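Local coordinates for protein L-ribulose 3-epimerase (Methylomonas sp. DH-1, PDB 7CJ7) that catalyses the manganese-dependent epimerisation of ketoses at C3, with highest activity toward L-ribulose, followed by D-ribulose, D-allulose and D-fructose, at residues Leu257-Leu261 against Cys262-Asn266; Gly195-Lys198 against Ser199-Ala203; Asp140-Asp144 against Lys145-Ile149. All coordinates share one frame; numbering follows the deposited sequence.

In the fold
The chain forms an eight-stranded parallel TIM barrel, and the three contacts follow one another along it, neither nesting nor crossing. Contact 3 comes first: residues 140-149 close the turn that leads from helix 125-143 into strand 148-152. Contact 2, residues 195-203, starts the short helix 198-203 on the way from strand 180-185 to strand 207-212. Contact 1, residues 257-266, follows the last barrel strand, 242-245; it ends helix 257-260 and leads toward helix 271-285, beside the sugar pocket and the second subunit. No two contacts touch. Contacts 1 and 3 lie on opposite sides of the chain's centre, with their own centres about 31 Å apart.

Contact 1. Residues Leu257-Leu261 against Cys262-Asn266; sequences LSNTL and CVWRN
W264 turns one face of its indole to the C262 backbone and meets N259 with its benzo edge. From CB, chi1 (-50°) places CG beside the backbone N, and the ring's rotation about CB-CG then sets C262 C 3.7 Å above the ring plane, over its centre. Further out, W264 CH2 is 4.0 Å from N259 O, and W264 CZ3 is 3.6 Å from N259 OD1, which approaches the edge close to the ring plane. The N259 amide and the indole plane are 31° apart. At the pyrrole side, NE1 hydrogen-bonds to R156 O of the second subunit.

The turn itself is a Schellman motif with C262 at positive phi. V263 N donates to S258 O at 3.1 Å and a nearly straight 167°, while the inner bond, C262 N to N259 O (3.1 Å), is weak. V263 CG2 also rests on L261 CB, at 3.9 Å.

In chain order the helix end falls between strand 242-245 and helix 271-285. L261 packs on F248 and E158 and lines the L-sorbose pocket, whereas N259 and W264 meet the second subunit, whose K118 NZ also hydrogen-bonds to N259 O.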
loop_
_atom_site.group_PDB
_atom_site.type_symbol
_atom_site.label_atom_id
_atom_site.label_comp_id
_atom_site.label_asym_id
_atom_site.label_seq_id
_atom_site.Cartn_x
_atom_site.Cartn_y
_atom_site.Cartn_z
ATOM N N LEU A 257 4.181 13.619 8.399
ATOM C CA LEU A 257 4.674 12.393 7.703
ATOM C C LEU A 257 3.862 11.171 8.148
ATOM O O LEU A 257 3.486 10.372 7.276
ATOM C CB LEU A 257 6.169 12.199 7.993
ATOM C CG LEU A 257 6.855 11.044 7.257
ATOM C CD1 LEU A 257 6.718 11.193 5.749
ATOM C CD2 LEU A 257 8.330 10.937 7.645
ATOM N N SER A 258 3.589 11.026 9.448
ATOM C CA SER A 258 2.984 9.791 10.010
ATOM C C SER A 258 1.579 9.582 9.429
ATOM O O SER A 258 1.232 8.417 9.115
ATOM C CB SER A 258 2.989 9.814 11.514
ATOM O OG SER A 258 4.325 9.699 12.003
ATOM N N ASN A 259 0.804 10.658 9.260
ATOM C CA ASN A 259 -0.586 10.575 8.745
ATOM C C ASN A 259 -0.545 10.385 7.224
ATOM O O ASN A 259 -1.378 9.611 6.705
ATOM C CB ASN A 259 -1.425 11.763 9.219
ATOM C CG ASN A 259 -1.719 11.661 10.698
ATOM O OD1 ASN A 259 -1.946 10.565 11.213
ATOM N ND2 ASN A 259 -1.706 12.787 11.387
ATOM N N THR A 260 0.417 10.994 6.530
ATOM C CA THR A 260 0.624 10.754 5.077
ATOM C C THR A 260 0.909 9.263 4.842
ATOM O O THR A 260 0.398 8.699 3.835
ATOM C CB THR A 260 1.735 11.644 4.504
ATOM O OG1 THR A 260 1.356 13.004 4.693
ATOM C CG2 THR A 260 1.974 11.401 3.031
ATOM N N LEU A 261 1.680 8.638 5.731
ATOM C CA LEU A 261 2.125 7.224 5.591
ATOM C C LEU A 261 1.113 6.276 6.242
ATOM O O LEU A 261 1.358 5.052 6.234
ATOM C CB LEU A 261 3.513 7.052 6.215
ATOM C CG LEU A 261 4.630 7.864 5.560
ATOM C CD1 LEU A 261 5.986 7.475 6.137
ATOM C CD2 LEU A 261 4.615 7.679 4.051
ATOM N N CYS A 262 0.009 6.805 6.768
ATOM C CA CYS A 262 -1.119 6.000 7.312
ATOM C C CYS A 262 -0.598 5.036 8.388
ATOM O O CYS A 262 -0.963 3.848 8.362
ATOM C CB CYS A 262 -1.837 5.245 6.196
ATOM S SG CYS A 262 -2.578 6.335 4.951
ATOM N N VAL A 263 0.192 5.545 9.341
ATOM C CA VAL A 263 0.785 4.716 10.429
ATOM C C VAL A 263 -0.231 4.637 11.575
ATOM O O VAL A 263 -0.106 5.390 12.551
ATOM C CB VAL A 263 2.146 5.268 10.882
ATOM C CG1 VAL A 263 2.788 4.383 11.947
ATOM C CG2 VAL A 263 3.086 5.439 9.706
ATOM N N TRP A 264 -1.197 3.732 11.453
ATOM C CA TRP A 264 -2.347 3.621 12.386
ATOM C C TRP A 264 -1.996 2.732 13.579
ATOM O O TRP A 264 -2.699 2.821 14.585
ATOM C CB TRP A 264 -3.566 3.062 11.660
ATOM C CG TRP A 264 -3.926 3.736 10.373
ATOM C CD1 TRP A 264 -4.400 3.110 9.259
ATOM C CD2 TRP A 264 -3.900 5.143 10.062
ATOM N NE1 TRP A 264 -4.657 4.019 8.271
ATOM C CE2 TRP A 264 -4.379 5.276 8.739
ATOM C CE3 TRP A 264 -3.519 6.299 10.752
ATOM C CZ2 TRP A 264 -4.473 6.510 8.099
ATOM C CZ3 TRP A 264 -3.625 7.521 10.124
ATOM C CH2 TRP A 264 -4.098 7.625 8.815
ATOM N N ARG A 265 -0.986 1.868 13.450
ATOM C CA ARG A 265 -0.738 0.802 14.451
ATOM C C ARG A 265 0.546 1.056 15.229
ATOM O O ARG A 265 1.476 1.682 14.697
ATOM C CB ARG A 265 -0.668 -0.574 13.786
ATOM C CG ARG A 265 -1.939 -0.955 13.041
ATOM C CD ARG A 265 -1.948 -2.444 12.768
ATOM N NE ARG A 265 -1.145 -2.783 11.605
ATOM C CZ ARG A 265 -0.423 -3.890 11.474
ATOM N NH1 ARG A 265 -0.342 -4.758 12.469
ATOM N NH2 ARG A 265 0.234 -4.113 10.348
ATOM N N ASN A 266 0.562 0.557 16.461
ATOM C CA ASN A 266 1.770 0.463 17.315
ATOM C C ASN A 266 2.463 -0.868 17.005
ATOM O O ASN A 266 1.957 -1.902 17.453
ATOM C CB ASN A 266 1.403 0.587 18.796
ATOM C CG ASN A 266 2.629 0.556 19.680
ATOM O OD1 ASN A 266 2.872 1.467 20.469
ATOM N ND2 ASN A 266 3.427 -0.480 19.523
#

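Contact 2. Residues Gly195-Lys198 against Ser199-Ala203; sequences GMAK and SVLAA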
loop_
_atom_site.group_PDB
_atom_site.type_symbol
_atom_site.label_atom_id
_atom_site.label_comp_id
_atom_site.label_asym_id
_atom_site.label_seq_id
_atom_site.Cartn_x
_atom_site.Cartn_y
_atom_site.Cartn_z
ATOM N N GLY A 195 9.131 -9.836 -7.663
ATOM C CA GLY A 195 10.241 -10.383 -6.865
ATOM C C GLY A 195 11.223 -9.294 -6.477
ATOM O O GLY A 195 11.107 -8.146 -6.984
ATOM N N MET A 196 12.189 -9.615 -5.626
ATOM C CA MET A 196 13.015 -8.579 -4.959
ATOM C C MET A 196 14.373 -8.412 -5.656
ATOM O O MET A 196 15.203 -7.666 -5.110
ATOM C CB MET A 196 13.210 -8.927 -3.481
ATOM C CG MET A 196 11.897 -9.076 -2.716
ATOM S SD MET A 196 11.005 -7.512 -2.542
ATOM C CE MET A 196 12.185 -6.625 -1.523
ATOM N N ALA A 197 14.597 -9.035 -6.822
ATOM C CA ALA A 197 15.920 -9.054 -7.498
ATOM C C ALA A 197 15.914 -8.218 -8.784
ATOM O O ALA A 197 16.927 -7.549 -9.038
ATOM C CB ALA A 197 16.355 -10.470 -7.788
ATOM N N LYS A 198 14.840 -8.302 -9.577
ATOM C CA LYS A 198 14.767 -7.799 -10.977
ATOM C C LYS A 198 15.253 -6.344 -11.059
ATOM O O LYS A 198 16.118 -6.052 -11.918
ATOM C CB LYS A 198 13.326 -7.975 -11.475
ATOM C CG LYS A 198 13.070 -7.704 -12.951
ATOM C CD LYS A 198 11.686 -8.186 -13.378
ATOM C CE LYS A 198 11.201 -7.654 -14.711
ATOM N NZ LYS A 198 12.003 -8.160 -15.847
ATOM N N SER A 199 14.726 -5.447 -10.221
ATOM C CA SER A 199 15.029 -3.992 -10.284
ATOM C C SER A 199 16.469 -3.728 -9.847
ATOM O O SER A 199 17.116 -2.836 -10.425
ATOM C CB SER A 199 14.044 -3.194 -9.479
ATOM O OG SER A 199 12.863 -3.001 -10.237
ATOM N N VAL A 200 16.953 -4.469 -8.856
ATOM C CA VAL A 200 18.337 -4.301 -8.332
ATOM C C VAL A 200 19.312 -4.690 -9.446
ATOM O O VAL A 200 20.241 -3.937 -9.700
ATOM C CB VAL A 200 18.579 -5.141 -7.068
ATOM C CG1 VAL A 200 20.050 -5.159 -6.681
ATOM C CG2 VAL A 200 17.722 -4.663 -5.911
ATOM N N LEU A 201 19.117 -5.851 -10.071
ATOM C CA LEU A 201 20.006 -6.336 -11.156
ATOM C C LEU A 201 19.966 -5.349 -12.331
ATOM O O LEU A 201 21.034 -5.075 -12.894
ATOM C CB LEU A 201 19.571 -7.743 -11.575
ATOM C CG LEU A 201 19.612 -8.799 -10.469
ATOM C CD1 LEU A 201 19.209 -10.168 -10.994
ATOM C CD2 LEU A 201 20.989 -8.870 -9.831
ATOM N N ALA A 202 18.793 -4.806 -12.667
ATOM C CA ALA A 202 18.638 -3.864 -13.794
ATOM C C ALA A 202 19.389 -2.568 -13.475
ATOM O O ALA A 202 20.034 -2.016 -14.391
ATOM C CB ALA A 202 17.183 -3.607 -14.077
ATOM N N ALA A 203 19.330 -2.103 -12.224
ATOM C CA ALA A 203 19.893 -0.801 -11.789
ATOM C C ALA A 203 21.425 -0.854 -11.808
ATOM O O ALA A 203 22.053 0.088 -12.323
ATOM C CB ALA A 203 19.366 -0.442 -10.423
HETATM O O HOH W 1 12.630 -6.112 -8.132
#
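A197, just before helix 198-203, and K198, at its start, accept from L201 N and A202 N, and these backbone bonds carry the contact. L201 N donates to A197 O at 3.0 Å with an N-H...O angle of 173°, the donor lying nearly in line with the carbonyl bond. One residue on, A202 N reaches K198 O, also at 3.0 Å; that bond is more bent, at 151°, and its donor is tilted from the carbonyl plane. Both have the i to i+4 spacing of an alpha-helix.

A water adds a further polar link. It donates to G195 O at 2.8 Å and accepts from S199 N at 3.0 Å, so an amide of the first turn is tied back to the loop before the helix. S199 OG is hydrogen-bonded to E193 OE1, which fastens the same residue to an earlier part of that loop. M196 O, in contrast, is buried with no polar partner in the model; V200 CG2 is nearby.

Apolar packing is light: L201 CD1 lies 4.3 Å from A197 CB. Two side-chain carbons lie against backbone oxygens instead. L201 has CG anti to its carbonyl carbon (chi1 -60°), which swings the branch point back over the preceding turn, within 3.3 Å of A197 O, and A202 CB rests 3.4 Å from K198 O. Around the turn, V200 packs on F230 and A233 of helix 227-236, A202 packs on L166 and L169 of helix 165-175, and M196 settles against T186 and M189.

Taken together, these features define the N-terminal start of a short alpha-helix in the beta-alpha-beta crossover from strand 180-185 to strand 207-212 of a TIM barrel. It is structural packing outside the catalytic centre, with the M196 side chain about 12 Å from the manganese ion.

Contact 3. Residues Asp140-Asp144 against Lys145-Ile149; sequences DYAAD and KGINI
A142 O is the acceptor on which the chain reverses after helix 125-143, taking two backbone N-H groups from the following segment. K145 N binds it at 3.0 Å and I147 N also at 3.0 Å. The donors come from opposite faces of the carbonyl plane, both well out of it, so the oxygen is gripped from above and below. Residues 143-146 form a type I beta turn, whose closing bond, G146 N to A143 O, is weak at 3.4 Å. G146 has positive phi (66°), and beyond it the chain runs out into strand 148-152.

The side chains pack in two groups. On the buried side, A142 CB fits against two isoleucine methyls: I147 CG2 at 3.8 Å and I149 CG2 at 4.0 Å. In I147, CG1 is beside the backbone N (chi1 -75°), which leaves CG2 anti to it and facing the alanine. I149 continues onto L138 and A139 of the same helix. On the outer side, Y141 and K145 run alongside each other, pointing the same way. K145 is extended beyond CG and passes the end of the phenol obliquely, CE 4.1 Å from Y141 OH.

Both polar ends converge on D98 of helix 83-102: its OD1 makes a salt bridge to K145 NZ and a hydrogen bond to Y141 OH. The lysine and phenol would probably stabilise that carboxylate in its charged form. The chemistry thus implies a turn secured by A142 O, packed inside through the A142, I147 and I149 methyl groups and anchored outside, through one aspartate oxygen, to the neighbouring helix.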
loop_
_atom_site.group_PDB
_atom_site.type_symbol
_atom_site.label_atom_id
_atom_site.label_comp_id
_atom_site.label_asym_id
_atom_site.label_seq_id
_atom_site.Cartn_x
_atom_site.Cartn_y
_atom_site.Cartn_z
ATOM N N ASP A 140 21.706 19.488 -10.918
ATOM C CA ASP A 140 22.732 20.482 -11.315
ATOM C C ASP A 140 23.074 21.352 -10.099
ATOM O O ASP A 140 24.284 21.638 -9.899
ATOM C CB ASP A 140 22.273 21.276 -12.541
ATOM C CG ASP A 140 22.236 20.441 -13.813
ATOM O OD1 ASP A 140 22.874 19.371 -13.831
ATOM O OD2 ASP A 140 21.550 20.855 -14.772
ATOM N N TYR A 141 22.074 21.741 -9.303
ATOM C CA TYR A 141 22.278 22.524 -8.054
ATOM C C TYR A 141 23.104 21.712 -7.048
ATOM O O TYR A 141 24.094 22.262 -6.479
ATOM C CB TYR A 141 20.940 22.955 -7.448
ATOM C CG TYR A 141 21.081 23.923 -6.310
ATOM C CD1 TYR A 141 21.364 25.263 -6.524
ATOM C CD2 TYR A 141 20.970 23.486 -5.002
ATOM C CE1 TYR A 141 21.512 26.143 -5.462
ATOM C CE2 TYR A 141 21.122 24.352 -3.937
ATOM C CZ TYR A 141 21.362 25.690 -4.164
ATOM O OH TYR A 141 21.524 26.527 -3.093
ATOM N N ALA A 142 22.720 20.453 -6.824
ATOM C CA ALA A 142 23.380 19.522 -5.879
ATOM C C ALA A 142 24.816 19.268 -6.342
ATOM O O ALA A 142 25.686 19.094 -5.490
ATOM C CB ALA A 142 22.602 18.231 -5.771
ATOM N N ALA A 143 25.056 19.237 -7.654
ATOM C CA ALA A 143 26.378 18.870 -8.220
ATOM C C ALA A 143 27.409 19.909 -7.773
ATOM O O ALA A 143 28.579 19.553 -7.585
ATOM C CB ALA A 143 26.296 18.763 -9.724
ATOM N N ASP A 144 26.973 21.154 -7.591
ATOM C CA ASP A 144 27.845 22.290 -7.198
ATOM C C ASP A 144 28.283 22.125 -5.734
ATOM O O ASP A 144 29.298 22.742 -5.362
ATOM C CB ASP A 144 27.130 23.615 -7.472
ATOM C CG ASP A 144 26.958 23.921 -8.956
ATOM O OD1 ASP A 144 27.881 23.608 -9.744
ATOM O OD2 ASP A 144 25.900 24.477 -9.319
ATOM N N LYS A 145 27.578 21.301 -4.947
ATOM C CA LYS A 145 27.837 21.112 -3.491
ATOM C C LYS A 145 28.247 19.665 -3.189
ATOM O O LYS A 145 28.181 19.272 -2.017
ATOM C CB LYS A 145 26.585 21.521 -2.714
ATOM C CG LYS A 145 26.238 22.992 -2.868
ATOM C CD LYS A 145 25.251 23.512 -1.862
ATOM C CE LYS A 145 25.172 25.025 -1.896
ATOM N NZ LYS A 145 24.766 25.590 -0.589
ATOM N N GLY A 146 28.651 18.900 -4.207
ATOM C CA GLY A 146 29.167 17.526 -4.047
ATOM C C GLY A 146 28.110 16.557 -3.543
ATOM O O GLY A 146 28.458 15.584 -2.846
ATOM N N ILE A 147 26.852 16.775 -3.916
ATOM C CA ILE A 147 25.707 15.975 -3.405
ATOM C C ILE A 147 25.105 15.147 -4.550
ATOM O O ILE A 147 24.902 15.678 -5.665
ATOM C CB ILE A 147 24.692 16.894 -2.700
ATOM C CG1 ILE A 147 25.217 17.327 -1.322
ATOM C CG2 ILE A 147 23.325 16.231 -2.607
ATOM C CD1 ILE A 147 24.547 18.553 -0.771
ATOM N N ASN A 148 24.889 13.861 -4.289
ATOM C CA ASN A 148 24.090 12.959 -5.155
ATOM C C ASN A 148 22.618 13.048 -4.742
ATOM O O ASN A 148 22.324 13.146 -3.529
ATOM C CB ASN A 148 24.547 11.504 -5.066
ATOM C CG ASN A 148 26.001 11.291 -5.413
ATOM O OD1 ASN A 148 26.473 11.794 -6.427
ATOM N ND2 ASN A 148 26.700 10.522 -4.594
ATOM N N ILE A 149 21.711 12.943 -5.707
ATOM C CA ILE A 149 20.262 12.800 -5.411
ATOM C C ILE A 149 19.848 11.374 -5.775
ATOM O O ILE A 149 20.305 10.843 -6.800
ATOM C CB ILE A 149 19.410 13.873 -6.102
ATOM C CG1 ILE A 149 19.353 13.704 -7.622
ATOM C CG2 ILE A 149 19.912 15.252 -5.706
ATOM C CD1 ILE A 149 18.365 14.650 -8.282
#